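Local structure of hypothetical protein XAC2396 (2G3W) at residues Leu40-Leu45 and Gln137-Leu142; Leu44-Leu49 and Pro67-Arg72; Ala48-Asp53 and Val103-Gly108; Gly143-Arg148 and Gly168-Thr173. The protein is of unknown function, although its compact fold is built around a variation of the PD-(D/E)XK nuclease motif, so an activity on nucleic acid remains possible. One frame throughout, in Å; residues are numbered along the deposited sequence.

Contact 1: Leu40-Leu45 and Gln137-Leu142; sequences LMVRLL and QATEAL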
loop_
_atom_site.group_PDB
_atom_site.type_symbol
_atom_site.label_atom_id
_atom_site.label_comp_id
_atom_site.label_asym_id
_atom_site.label_seq_id
_atom_site.Cartn_x
_atom_site.Cartn_y
_atom_site.Cartn_z
ATOM N N LEU A 40 -2.955 21.429 -11.894
ATOM C CA LEU A 40 -2.682 22.373 -10.785
ATOM C C LEU A 40 -3.250 21.859 -9.454
ATOM O O LEU A 40 -2.600 21.926 -8.392
ATOM C CB LEU A 40 -3.206 23.784 -11.114
ATOM C CG LEU A 40 -2.637 24.710 -10.039
ATOM C CD1 LEU A 40 -1.691 25.696 -10.601
ATOM C CD2 LEU A 40 -3.707 25.324 -9.148
HETATM N N MSE A 41 -4.468 21.349 -9.484
HETATM C CA MSE A 41 -5.100 20.875 -8.259
HETATM C C MSE A 41 -4.435 19.575 -7.750
HETATM O O MSE A 41 -4.369 19.328 -6.545
HETATM C CB MSE A 41 -6.649 20.731 -8.418
HETATM C CG MSE A 41 -7.379 22.066 -8.721
HETATM SE SE MSE A 41 -7.169 23.292 -7.246
HETATM C CE MSE A 41 -8.214 22.310 -5.951
ATOM N N VAL A 42 -3.928 18.764 -8.657
ATOM C CA VAL A 42 -3.144 17.570 -8.266
ATOM C C VAL A 42 -1.861 18.046 -7.567
ATOM O O VAL A 42 -1.454 17.443 -6.548
ATOM C CB VAL A 42 -2.796 16.646 -9.449
ATOM C CG1 VAL A 42 -1.830 15.507 -9.021
ATOM C CG2 VAL A 42 -4.066 15.984 -10.016
ATOM N N ARG A 43 -1.239 19.136 -8.062
ATOM C CA ARG A 43 -0.059 19.665 -7.369
ATOM C C ARG A 43 -0.412 20.184 -5.976
ATOM O O ARG A 43 0.331 19.998 -5.013
ATOM C CB ARG A 43 0.576 20.831 -8.112
ATOM C CG ARG A 43 1.288 20.556 -9.418
ATOM C CD ARG A 43 2.411 21.650 -9.485
ATOM N NE ARG A 43 1.864 22.903 -10.033
ATOM C CZ ARG A 43 2.173 24.132 -9.659
ATOM N NH1 ARG A 43 2.989 24.369 -8.628
ATOM N NH2 ARG A 43 1.588 25.148 -10.288
ATOM N N LEU A 44 -1.530 20.896 -5.877
ATOM C CA LEU A 44 -2.004 21.359 -4.578
ATOM C C LEU A 44 -2.285 20.163 -3.660
ATOM O O LEU A 44 -1.856 20.140 -2.510
ATOM C CB LEU A 44 -3.249 22.235 -4.733
ATOM C CG LEU A 44 -3.747 22.844 -3.436
ATOM C CD1 LEU A 44 -2.669 23.807 -2.867
ATOM C CD2 LEU A 44 -5.071 23.526 -3.670
ATOM N N LEU A 45 -3.014 19.173 -4.163
ATOM C CA LEU A 45 -3.249 17.943 -3.401
ATOM C C LEU A 45 -1.913 17.281 -2.967
ATOM O O LEU A 45 -1.805 16.769 -1.836
ATOM C CB LEU A 45 -4.149 16.958 -4.206
ATOM C CG LEU A 45 -4.367 15.565 -3.606
ATOM C CD1 LEU A 45 -5.057 15.586 -2.277
ATOM C CD2 LEU A 45 -5.114 14.666 -4.596
ATOM N N GLN A 137 -11.151 10.296 -12.278
ATOM C CA GLN A 137 -12.441 10.986 -12.222
ATOM C C GLN A 137 -12.463 11.939 -11.033
ATOM O O GLN A 137 -13.029 13.029 -11.110
ATOM C CB GLN A 137 -13.597 10.004 -12.180
ATOM C CG GLN A 137 -13.908 9.451 -13.547
ATOM C CD GLN A 137 -14.997 8.432 -13.514
ATOM O OE1 GLN A 137 -14.889 7.409 -12.822
ATOM N NE2 GLN A 137 -16.067 8.692 -14.259
ATOM N N ALA A 138 -11.801 11.534 -9.954
ATOM C CA ALA A 138 -11.704 12.378 -8.750
ATOM C C ALA A 138 -10.813 13.615 -8.951
ATOM O O ALA A 138 -11.187 14.725 -8.555
ATOM C CB ALA A 138 -11.240 11.532 -7.526
ATOM N N THR A 139 -9.656 13.435 -9.595
ATOM C CA THR A 139 -8.770 14.550 -9.916
ATOM C C THR A 139 -9.478 15.535 -10.853
ATOM O O THR A 139 -9.357 16.758 -10.699
ATOM C CB THR A 139 -7.388 14.067 -10.479
ATOM O OG1 THR A 139 -7.587 13.234 -11.630
ATOM C CG2 THR A 139 -6.653 13.233 -9.422
ATOM N N GLU A 140 -10.261 15.006 -11.792
ATOM C CA GLU A 140 -10.976 15.877 -12.722
ATOM C C GLU A 140 -12.070 16.694 -12.018
ATOM O O GLU A 140 -12.270 17.879 -12.322
ATOM C CB GLU A 140 -11.529 15.058 -13.876
ATOM C CG GLU A 140 -12.110 15.905 -14.992
ATOM C CD GLU A 140 -12.509 15.052 -16.167
ATOM O OE1 GLU A 140 -12.176 13.843 -16.146
ATOM O OE2 GLU A 140 -13.152 15.581 -17.096
ATOM N N ALA A 141 -12.744 16.063 -11.054
ATOM C CA ALA A 141 -13.676 16.764 -10.150
ATOM C C ALA A 141 -12.931 17.787 -9.294
ATOM O O ALA A 141 -13.455 18.867 -9.004
ATOM C CB ALA A 141 -14.398 15.752 -9.253
ATOM N N LEU A 142 -11.705 17.459 -8.882
ATOM C CA LEU A 142 -10.928 18.396 -8.049
ATOM C C LEU A 142 -10.503 19.616 -8.832
ATOM O O LEU A 142 -10.529 20.719 -8.315
ATOM C CB LEU A 142 -9.738 17.718 -7.385
ATOM C CG LEU A 142 -8.924 18.447 -6.319
ATOM C CD1 LEU A 142 -9.749 18.926 -5.078
ATOM C CD2 LEU A 142 -7.788 17.508 -5.899
#
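A helix-helix crossing near a right angle brings Met41, Val42 and Leu45 of helix 37-49 onto Thr139 and Leu142 of helix 136-143. The axes of the two segments come within 9.2 Å at a crossing angle of 100°, so the touching patch is short. Met41, present as selenomethionine, and Leu142 carry most of the contact. The Met41 chain bends at both chi2 and chi3 and folds back on Leu142: Met41 CG rests 3.4 Å from the carbonyl O of Leu142, and the terminal CE lies 3.8 Å from Leu142 CD1. The other branch of Leu142 drops between neighbouring turns of helix 37-49, with CD2 4.1 Å from Leu45 CB and 3.9 Å from the carbonyl O of Met41. In the YaeQ fold this pair is buried: Leu45 and Leu142 both also touch Met163 of strand 160-165, so the mixed sheet backs this side of the crossing. One turn back along helix 136-143, Thr139 and Val42 cross obliquely, CG2 to CG2 at 3.8 Å. The threonine hydroxyl sits between backbone N and carbonyl carbon (chi1 56°), which leaves the methyl to face Val42. OG1 itself hydrogen-bonds with Glu38 OE2, one turn before Val42 on helix 37-49, and with the backbone O of Ser136, tying the buried hydroxyl to both helices.

Contact 2: Leu44-Leu49 and Pro67-Arg72; sequences LLAFAL and PDLWRR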
loop_
_atom_site.group_PDB
_atom_site.type_symbol
_atom_site.label_atom_id
_atom_site.label_comp_id
_atom_site.label_asym_id
_atom_site.label_seq_id
_atom_site.Cartn_x
_atom_site.Cartn_y
_atom_site.Cartn_z
ATOM N N LEU A 44 -1.530 20.896 -5.877
ATOM C CA LEU A 44 -2.004 21.359 -4.578
ATOM C C LEU A 44 -2.285 20.163 -3.660
ATOM O O LEU A 44 -1.856 20.140 -2.510
ATOM C CB LEU A 44 -3.249 22.235 -4.733
ATOM C CG LEU A 44 -3.747 22.844 -3.436
ATOM C CD1 LEU A 44 -2.669 23.807 -2.867
ATOM C CD2 LEU A 44 -5.071 23.526 -3.670
ATOM N N LEU A 45 -3.014 19.173 -4.163
ATOM C CA LEU A 45 -3.249 17.943 -3.401
ATOM C C LEU A 45 -1.913 17.281 -2.967
ATOM O O LEU A 45 -1.805 16.769 -1.836
ATOM C CB LEU A 45 -4.149 16.958 -4.206
ATOM C CG LEU A 45 -4.367 15.565 -3.606
ATOM C CD1 LEU A 45 -5.057 15.586 -2.277
ATOM C CD2 LEU A 45 -5.114 14.666 -4.596
ATOM N N ALA A 46 -0.927 17.263 -3.872
ATOM C CA ALA A 46 0.383 16.652 -3.591
ATOM C C ALA A 46 1.080 17.349 -2.441
ATOM O O ALA A 46 1.655 16.701 -1.551
ATOM C CB ALA A 46 1.269 16.654 -4.823
ATOM N N PHE A 47 1.032 18.677 -2.460
ATOM C CA PHE A 47 1.560 19.420 -1.351
ATOM C C PHE A 47 0.890 18.954 -0.040
ATOM O O PHE A 47 1.572 18.661 0.947
ATOM C CB PHE A 47 1.429 20.943 -1.598
ATOM C CG PHE A 47 2.205 21.765 -0.597
ATOM C CD1 PHE A 47 1.754 21.882 0.694
ATOM C CD2 PHE A 47 3.411 22.379 -0.948
ATOM C CE1 PHE A 47 2.472 22.613 1.658
ATOM C CE2 PHE A 47 4.133 23.143 0.011
ATOM C CZ PHE A 47 3.663 23.237 1.304
ATOM N N ALA A 48 -0.436 18.834 -0.041
ATOM C CA ALA A 48 -1.159 18.422 1.154
ATOM C C ALA A 48 -0.821 17.008 1.603
ATOM O O ALA A 48 -0.785 16.737 2.823
ATOM C CB ALA A 48 -2.663 18.581 0.954
ATOM N N LEU A 49 -0.586 16.101 0.654
ATOM C CA LEU A 49 -0.204 14.723 1.007
ATOM C C LEU A 49 1.182 14.637 1.677
ATOM O O LEU A 49 1.429 13.753 2.487
ATOM C CB LEU A 49 -0.291 13.778 -0.203
ATOM C CG LEU A 49 -1.687 13.606 -0.841
ATOM C CD1 LEU A 49 -1.642 12.626 -2.030
ATOM C CD2 LEU A 49 -2.690 13.159 0.221
ATOM N N PRO A 67 11.765 19.089 -9.958
ATOM C CA PRO A 67 10.541 18.303 -9.860
ATOM C C PRO A 67 9.333 19.233 -9.756
ATOM O O PRO A 67 9.498 20.446 -9.702
ATOM C CB PRO A 67 10.729 17.555 -8.548
ATOM C CG PRO A 67 11.523 18.510 -7.703
ATOM C CD PRO A 67 12.475 19.168 -8.667
ATOM N N ASP A 68 8.129 18.680 -9.700
ATOM C CA ASP A 68 6.969 19.520 -9.386
ATOM C C ASP A 68 6.946 19.990 -7.956
ATOM O O ASP A 68 6.520 21.119 -7.656
ATOM C CB ASP A 68 5.696 18.785 -9.759
ATOM C CG ASP A 68 5.661 18.474 -11.230
ATOM O OD1 ASP A 68 5.704 19.419 -12.054
ATOM O OD2 ASP A 68 5.627 17.295 -11.572
ATOM N N LEU A 69 7.384 19.125 -7.047
ATOM C CA LEU A 69 7.582 19.597 -5.653
ATOM C C LEU A 69 8.842 19.008 -5.089
ATOM O O LEU A 69 9.255 17.923 -5.500
ATOM C CB LEU A 69 6.409 19.227 -4.738
ATOM C CG LEU A 69 4.965 19.560 -5.134
ATOM C CD1 LEU A 69 4.392 18.498 -6.103
ATOM C CD2 LEU A 69 4.123 19.618 -3.863
ATOM N N TRP A 70 9.434 19.697 -4.107
ATOM C CA TRP A 70 10.592 19.150 -3.391
ATOM C C TRP A 70 10.853 19.771 -2.031
ATOM O O TRP A 70 10.484 20.929 -1.782
ATOM C CB TRP A 70 11.876 19.198 -4.226
ATOM C CG TRP A 70 12.274 20.529 -4.844
ATOM C CD1 TRP A 70 11.588 21.714 -4.821
ATOM C CD2 TRP A 70 13.449 20.757 -5.625
ATOM N NE1 TRP A 70 12.295 22.683 -5.524
ATOM C CE2 TRP A 70 13.431 22.108 -6.037
ATOM C CE3 TRP A 70 14.510 19.930 -6.045
ATOM C CZ2 TRP A 70 14.445 22.661 -6.829
ATOM C CZ3 TRP A 70 15.513 20.481 -6.830
ATOM C CH2 TRP A 70 15.477 21.841 -7.205
ATOM N N ARG A 71 11.430 18.948 -1.164
ATOM C CA ARG A 71 12.002 19.403 0.092
ATOM C C ARG A 71 13.507 19.159 -0.019
ATOM O O ARG A 71 13.950 18.056 -0.370
ATOM C CB ARG A 71 11.402 18.649 1.269
ATOM C CG ARG A 71 12.020 19.077 2.593
ATOM C CD ARG A 71 11.363 18.399 3.768
ATOM N NE ARG A 71 11.602 16.953 3.798
ATOM C CZ ARG A 71 10.683 16.030 3.525
ATOM N NH1 ARG A 71 9.444 16.385 3.191
ATOM N NH2 ARG A 71 11.006 14.749 3.598
ATOM N N ARG A 72 14.287 20.196 0.228
ATOM C CA ARG A 72 15.732 20.078 0.138
ATOM C C ARG A 72 16.377 20.297 1.506
ATOM O O ARG A 72 15.907 21.128 2.283
ATOM C CB ARG A 72 16.272 21.080 -0.883
ATOM C CG ARG A 72 15.877 20.762 -2.319
ATOM C CD ARG A 72 16.275 21.919 -3.203
ATOM N NE ARG A 72 15.215 22.927 -3.200
ATOM C CZ ARG A 72 15.301 24.122 -3.769
ATOM N NH1 ARG A 72 16.405 24.481 -4.387
ATOM N NH2 ARG A 72 14.265 24.950 -3.719
#
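Leu69, which packs on Ala46 and Phe47, follows directly after a firmly gripped carboxylate: Asp68 OD1 forms a salt bridge with Arg39 NH2, on the same helix as Ala46, while OD2 accepts a hydrogen bond from Leu84 N. A classic bulge at the start of strand 69-72 sets two successive residues, Asp68 and Leu69, opposite Ile82 of the adjacent strand. The two branches of Leu69 divide the helix surface between them. Leu69 CD1 lies 3.8 Å from Ala46 CB. Leu69 CD2 presses on the helix backbone, 3.5 Å from Phe47 N and 3.6 Å from Phe47 CA, and also reaches Phe47 CB at 3.8 Å. The Phe47 side chain leaves its CA with CG anti to the backbone N (chi1 -169°), which takes the ring past Leu69; the leucine CD2 stands oblique to it, 4.1 Å from the ring atom CD2 of Phe47. Beyond the contact the ring meets Phe57 and stands edge-to-face with His25. Farther along the strand, Trp70 is sandwiched between Pro67 and the guanidinium of Arg72. The buried interface is held by van der Waals contact, with no hydrogen bond between the two segments, and the Asp68-Arg39 salt bridge adds a polar, directional link between helix 37-49 and the start of the strand.

Contact 3: Ala48-Asp53 and Val103-Gly108; sequences ALFADD and VVIGYG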
loop_
_atom_site.group_PDB
_atom_site.type_symbol
_atom_site.label_atom_id
_atom_site.label_comp_id
_atom_site.label_asym_id
_atom_site.label_seq_id
_atom_site.Cartn_x
_atom_site.Cartn_y
_atom_site.Cartn_z
ATOM N N ALA A 48 -0.436 18.834 -0.041
ATOM C CA ALA A 48 -1.159 18.422 1.154
ATOM C C ALA A 48 -0.821 17.008 1.603
ATOM O O ALA A 48 -0.785 16.737 2.823
ATOM C CB ALA A 48 -2.663 18.581 0.954
ATOM N N LEU A 49 -0.586 16.101 0.654
ATOM C CA LEU A 49 -0.204 14.723 1.007
ATOM C C LEU A 49 1.182 14.637 1.677
ATOM O O LEU A 49 1.429 13.753 2.487
ATOM C CB LEU A 49 -0.291 13.778 -0.203
ATOM C CG LEU A 49 -1.687 13.606 -0.841
ATOM C CD1 LEU A 49 -1.642 12.626 -2.030
ATOM C CD2 LEU A 49 -2.690 13.159 0.221
ATOM N N PHE A 50 2.057 15.580 1.352
ATOM C CA PHE A 50 3.452 15.530 1.770
ATOM C C PHE A 50 3.900 16.753 2.571
ATOM O O PHE A 50 5.095 16.997 2.700
ATOM C CB PHE A 50 4.341 15.339 0.528
ATOM C CG PHE A 50 4.185 13.990 -0.083
ATOM C CD1 PHE A 50 4.811 12.886 0.491
ATOM C CD2 PHE A 50 3.325 13.796 -1.159
ATOM C CE1 PHE A 50 4.616 11.649 -0.005
ATOM C CE2 PHE A 50 3.128 12.552 -1.666
ATOM C CZ PHE A 50 3.785 11.468 -1.098
ATOM N N ALA A 51 2.935 17.504 3.114
ATOM C CA ALA A 51 3.145 18.871 3.546
ATOM C C ALA A 51 4.147 18.978 4.677
ATOM O O ALA A 51 4.111 18.207 5.651
ATOM C CB ALA A 51 1.822 19.527 3.942
ATOM N N ASP A 52 5.004 19.983 4.540
ATOM C CA ASP A 52 6.141 20.190 5.399
ATOM C C ASP A 52 6.373 21.681 5.435
ATOM O O ASP A 52 6.011 22.379 4.489
ATOM C CB ASP A 52 7.343 19.546 4.730
ATOM C CG ASP A 52 8.461 19.291 5.679
ATOM O OD1 ASP A 52 9.413 20.091 5.684
ATOM O OD2 ASP A 52 8.390 18.288 6.414
ATOM N N ASP A 53 7.007 22.171 6.501
ATOM C CA ASP A 53 7.418 23.567 6.561
ATOM C C ASP A 53 8.358 23.914 5.394
ATOM O O ASP A 53 8.437 25.073 4.979
ATOM C CB ASP A 53 8.059 23.892 7.919
ATOM N N VAL A 103 9.100 10.407 -5.545
ATOM C CA VAL A 103 7.665 10.082 -5.623
ATOM C C VAL A 103 7.153 10.376 -7.030
ATOM O O VAL A 103 7.417 11.448 -7.585
ATOM C CB VAL A 103 6.852 10.933 -4.591
ATOM C CG1 VAL A 103 5.345 10.512 -4.512
ATOM C CG2 VAL A 103 7.534 10.871 -3.176
ATOM N N VAL A 104 6.416 9.431 -7.598
ATOM C CA VAL A 104 5.663 9.649 -8.806
ATOM C C VAL A 104 4.185 9.609 -8.410
ATOM O O VAL A 104 3.746 8.671 -7.761
ATOM C CB VAL A 104 5.968 8.518 -9.815
ATOM C CG1 VAL A 104 5.042 8.603 -11.076
ATOM C CG2 VAL A 104 7.384 8.579 -10.203
ATOM N N ILE A 105 3.417 10.626 -8.813
ATOM C CA ILE A 105 1.970 10.685 -8.529
ATOM C C ILE A 105 1.237 10.658 -9.871
ATOM O O ILE A 105 1.228 11.643 -10.585
ATOM C CB ILE A 105 1.636 11.959 -7.741
ATOM C CG1 ILE A 105 2.374 11.931 -6.397
ATOM C CG2 ILE A 105 0.072 12.126 -7.518
ATOM C CD1 ILE A 105 2.114 13.168 -5.503
ATOM N N GLY A 106 0.727 9.506 -10.259
ATOM C CA GLY A 106 -0.053 9.405 -11.496
ATOM C C GLY A 106 -1.554 9.589 -11.284
ATOM O O GLY A 106 -2.064 9.370 -10.183
ATOM N N TYR A 107 -2.255 10.000 -12.352
ATOM C CA TYR A 107 -3.657 10.364 -12.238
ATOM C C TYR A 107 -4.382 10.250 -13.587
ATOM O O TYR A 107 -5.401 10.891 -13.794
ATOM C CB TYR A 107 -3.795 11.754 -11.569
ATOM C CG TYR A 107 -3.179 12.899 -12.336
ATOM C CD1 TYR A 107 -1.803 13.174 -12.263
ATOM C CD2 TYR A 107 -3.957 13.710 -13.142
ATOM C CE1 TYR A 107 -1.234 14.203 -13.029
ATOM C CE2 TYR A 107 -3.407 14.761 -13.859
ATOM C CZ TYR A 107 -2.055 14.994 -13.792
ATOM O OH TYR A 107 -1.542 16.020 -14.502
ATOM N N GLY A 108 -3.890 9.372 -14.475
ATOM C CA GLY A 108 -4.304 9.428 -15.879
ATOM C C GLY A 108 -5.242 8.305 -16.282
ATOM O O GLY A 108 -5.499 8.139 -17.461
#
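Phe50 reaches across to strand 101-106 and touches Val103 and Ile105, which lie two residues apart and point to the same side of the strand. The helical backbone of 37-49 gives out at Phe50, where the chain turns off the helix. There CG stands anti to the carbonyl carbon and beside the backbone N (chi1 -69°), which carries the ring toward the strand and puts its far end, CZ and CE2, in the contact. Phe50 CZ lies 3.9 Å from Val103 CG1, the valine and the phenyl group extending toward each other. The same methyl, Val103 CG1, also comes within 4.1 Å of Phe50 CE2. Ile105 meets the ring differently. Its CG1-CD1 arm is fully extended (chi2 -180°) and lies alongside the Phe50 side chain, pointing the other way, with Ile105 CD1 4.0 Å from Phe50 CE2. Both methyls stand oblique to the ring. Ile105 CD1 also touches Ala46, while Phe50 leans on Ile82, so the ring bridges more than one strand. Beyond the strand end, Tyr107 turns its ring edge to the carbonyl O of Ile105, which lies in the ring plane, and its side chain packs on Glu38, Arg39 and Val42. The backbone of Val103 bonds with Trp81 and Asp83, and that of Val104 with Arg130 and Ile132. Strand 101-106 is therefore an inner strand, parallel to both its neighbours, and its apolar side chains meet a helix laid over the sheet, as in the alpha/beta core of PD-(D/E)XK proteins.

Contact 4: Gly143-Arg148 and Gly168-Thr173; sequences GALIQR and GSVTLT. With ACT (acetate ion), chain C.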
loop_
_atom_site.group_PDB
_atom_site.type_symbol
_atom_site.label_atom_id
_atom_site.label_comp_id
_atom_site.label_asym_id
_atom_site.label_seq_id
_atom_site.Cartn_x
_atom_site.Cartn_y
_atom_site.Cartn_z
ATOM N N GLY A 143 -10.132 19.413 -10.092
ATOM C CA GLY A 143 -9.805 20.516 -10.976
ATOM C C GLY A 143 -10.955 21.484 -11.144
ATOM O O GLY A 143 -10.742 22.655 -11.402
ATOM N N ALA A 144 -12.185 21.011 -10.999
ATOM C CA ALA A 144 -13.344 21.894 -11.167
ATOM C C ALA A 144 -13.544 22.811 -9.964
ATOM O O ALA A 144 -14.313 23.776 -10.038
ATOM C CB ALA A 144 -14.624 21.071 -11.451
ATOM N N LEU A 145 -12.850 22.521 -8.862
ATOM C CA LEU A 145 -12.977 23.346 -7.653
ATOM C C LEU A 145 -11.934 24.462 -7.616
ATOM O O LEU A 145 -11.861 25.213 -6.633
ATOM C CB LEU A 145 -12.844 22.478 -6.392
ATOM C CG LEU A 145 -13.907 21.395 -6.140
ATOM C CD1 LEU A 145 -13.685 20.723 -4.814
ATOM C CD2 LEU A 145 -15.327 21.954 -6.187
ATOM N N ILE A 146 -11.139 24.577 -8.677
ATOM C CA ILE A 146 -10.104 25.604 -8.771
ATOM C C ILE A 146 -10.703 27.040 -8.681
ATOM O O ILE A 146 -11.760 27.328 -9.224
ATOM C CB ILE A 146 -9.244 25.436 -10.028
ATOM C CG1 ILE A 146 -7.874 26.115 -9.855
ATOM C CG2 ILE A 146 -9.968 25.974 -11.273
ATOM C CD1 ILE A 146 -6.919 25.709 -10.958
ATOM N N GLN A 147 -10.018 27.907 -7.948
ATOM C CA GLN A 147 -10.380 29.325 -7.858
ATOM C C GLN A 147 -9.093 30.128 -7.768
ATOM O O GLN A 147 -8.044 29.560 -7.586
ATOM C CB GLN A 147 -11.239 29.582 -6.623
ATOM C CG GLN A 147 -12.539 28.781 -6.568
ATOM C CD GLN A 147 -13.368 29.146 -5.365
ATOM O OE1 GLN A 147 -14.538 29.499 -5.489
ATOM N NE2 GLN A 147 -12.760 29.082 -4.188
ATOM N N ARG A 148 -9.159 31.452 -7.920
ATOM C CA ARG A 148 -7.953 32.270 -7.775
ATOM C C ARG A 148 -7.507 32.344 -6.318
ATOM O O ARG A 148 -6.321 32.357 -6.035
ATOM C CB ARG A 148 -8.181 33.675 -8.340
ATOM C CG ARG A 148 -8.388 33.696 -9.833
ATOM C CD ARG A 148 -7.089 33.597 -10.581
ATOM N NE ARG A 148 -7.295 33.877 -11.997
ATOM C CZ ARG A 148 -6.824 34.942 -12.645
ATOM N NH1 ARG A 148 -7.087 35.082 -13.939
ATOM N NH2 ARG A 148 -6.079 35.851 -12.020
ATOM N N GLY A 168 -17.542 23.049 -2.573
ATOM C CA GLY A 168 -17.476 21.683 -3.108
ATOM C C GLY A 168 -16.503 20.806 -2.342
ATOM O O GLY A 168 -15.707 21.297 -1.535
ATOM N N SER A 169 -16.578 19.499 -2.586
ATOM C CA SER A 169 -15.693 18.547 -1.937
ATOM C C SER A 169 -15.354 17.411 -2.892
ATOM O O SER A 169 -16.121 17.101 -3.811
ATOM C CB SER A 169 -16.334 18.005 -0.655
ATOM O OG SER A 169 -15.424 17.162 0.030
ATOM N N VAL A 170 -14.176 16.833 -2.687
ATOM C CA VAL A 170 -13.729 15.615 -3.372
ATOM C C VAL A 170 -13.013 14.763 -2.339
ATOM O O VAL A 170 -12.163 15.276 -1.599
ATOM C CB VAL A 170 -12.736 15.930 -4.522
ATOM C CG1 VAL A 170 -12.205 14.617 -5.191
ATOM C CG2 VAL A 170 -13.368 16.863 -5.554
ATOM N N THR A 171 -13.372 13.476 -2.292
ATOM C CA THR A 171 -12.721 12.476 -1.447
ATOM C C THR A 171 -12.187 11.360 -2.326
ATOM O O THR A 171 -12.868 10.869 -3.238
ATOM C CB THR A 171 -13.687 11.866 -0.369
ATOM O OG1 THR A 171 -14.337 12.908 0.345
ATOM C CG2 THR A 171 -12.942 11.001 0.640
ATOM N N LEU A 172 -10.950 10.992 -2.066
ATOM C CA LEU A 172 -10.290 9.901 -2.786
ATOM C C LEU A 172 -9.299 9.146 -1.903
ATOM O O LEU A 172 -8.831 9.667 -0.898
ATOM C CB LEU A 172 -9.590 10.439 -4.023
ATOM C CG LEU A 172 -8.402 11.385 -3.873
ATOM C CD1 LEU A 172 -7.553 11.309 -5.116
ATOM C CD2 LEU A 172 -8.851 12.811 -3.664
ATOM N N THR A 173 -8.991 7.914 -2.296
ATOM C CA THR A 173 -8.054 7.061 -1.593
ATOM C C THR A 173 -6.899 6.777 -2.540
ATOM O O THR A 173 -7.063 6.004 -3.497
ATOM C CB THR A 173 -8.692 5.748 -1.261
ATOM O OG1 THR A 173 -9.869 6.006 -0.503
ATOM C CG2 THR A 173 -7.735 4.834 -0.459
HETATM C C ACT C . -5.091 36.182 -8.007
HETATM O O ACT C . -4.784 35.945 -9.216
HETATM O OXT ACT C . -5.887 37.131 -7.804
HETATM C CH3 ACT C . -4.567 35.359 -6.858
#
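Leu145 carries the apolar part of this contact: CD1 lies over Gly168, Ser169 and Val170, while CD2 sits on Gly168. Its CG stands anti to the carbonyl carbon (chi1 -64°), and chi2 of -175° sends CD1 on in extension to the Gly168-Ser169 peptide. Leu145 CD1 lies 3.7 Å from the carbonyl C of Gly168 and 3.9 Å from Val170 CG2. Leu145 CD2 comes to 3.8 Å from Gly168 CA; the lack of a side chain there allows so close an approach, and the extended backbone with positive phi suits glycine as well. Val170 continues the packing onto Ala138 and Ala141 of helix 136-143. Among hydrogen bonds, none joins the two segments directly. A type I turn runs from Gly143 to Ile146, closed by a weak bond of 3.4 Å from Ile146 N to Gly143 O. Leu145 O hydrogen-bonds with His167 NE2, just ahead of Gly168, which brings the turn to the strand by a polar route too, while Ser169 OG pairs with Gln162 NE2 on the neighbouring strand. A hydrogen bond to a bound ion lies at the other end of the turn segment. Arg148 bends at chi2 and offers NH2 to an acetate oxygen, 3.1 Å from Arg148 NH2 to O with an N-H...O angle of 158°; this oxygen lies at the guanidinium edge, in its plane. The acetate probably comes from the crystallisation liquor. The contact thus packs the turn leaving helix 136-143 against strand 168-176, the last strand of the antiparallel beta meander 149-157, 160-165 and 168-176.

Three of the four contacts begin on helix 37-49 or its exit, and each closes a loop of different length. Contact 2 returns first, at strand 69-72; contact 3 returns at strand 101-106, within the span that contact 1 completes at helix 136-143. Contacts 1 and 2 share Leu44 and Leu45, contacts 2 and 3 share Ala48 and Leu49. Contact 4 opens after contact 1 closes and joins the following turn to strand 168-176; the two touch where Val170 packs on Ala138 and Leu142. Contacts 3 and 4 do not touch, their centres about 15 Å apart, yet both reach the same mixed sheet. Contacts 1 to 3 tie the first helix to another helix and to two strands.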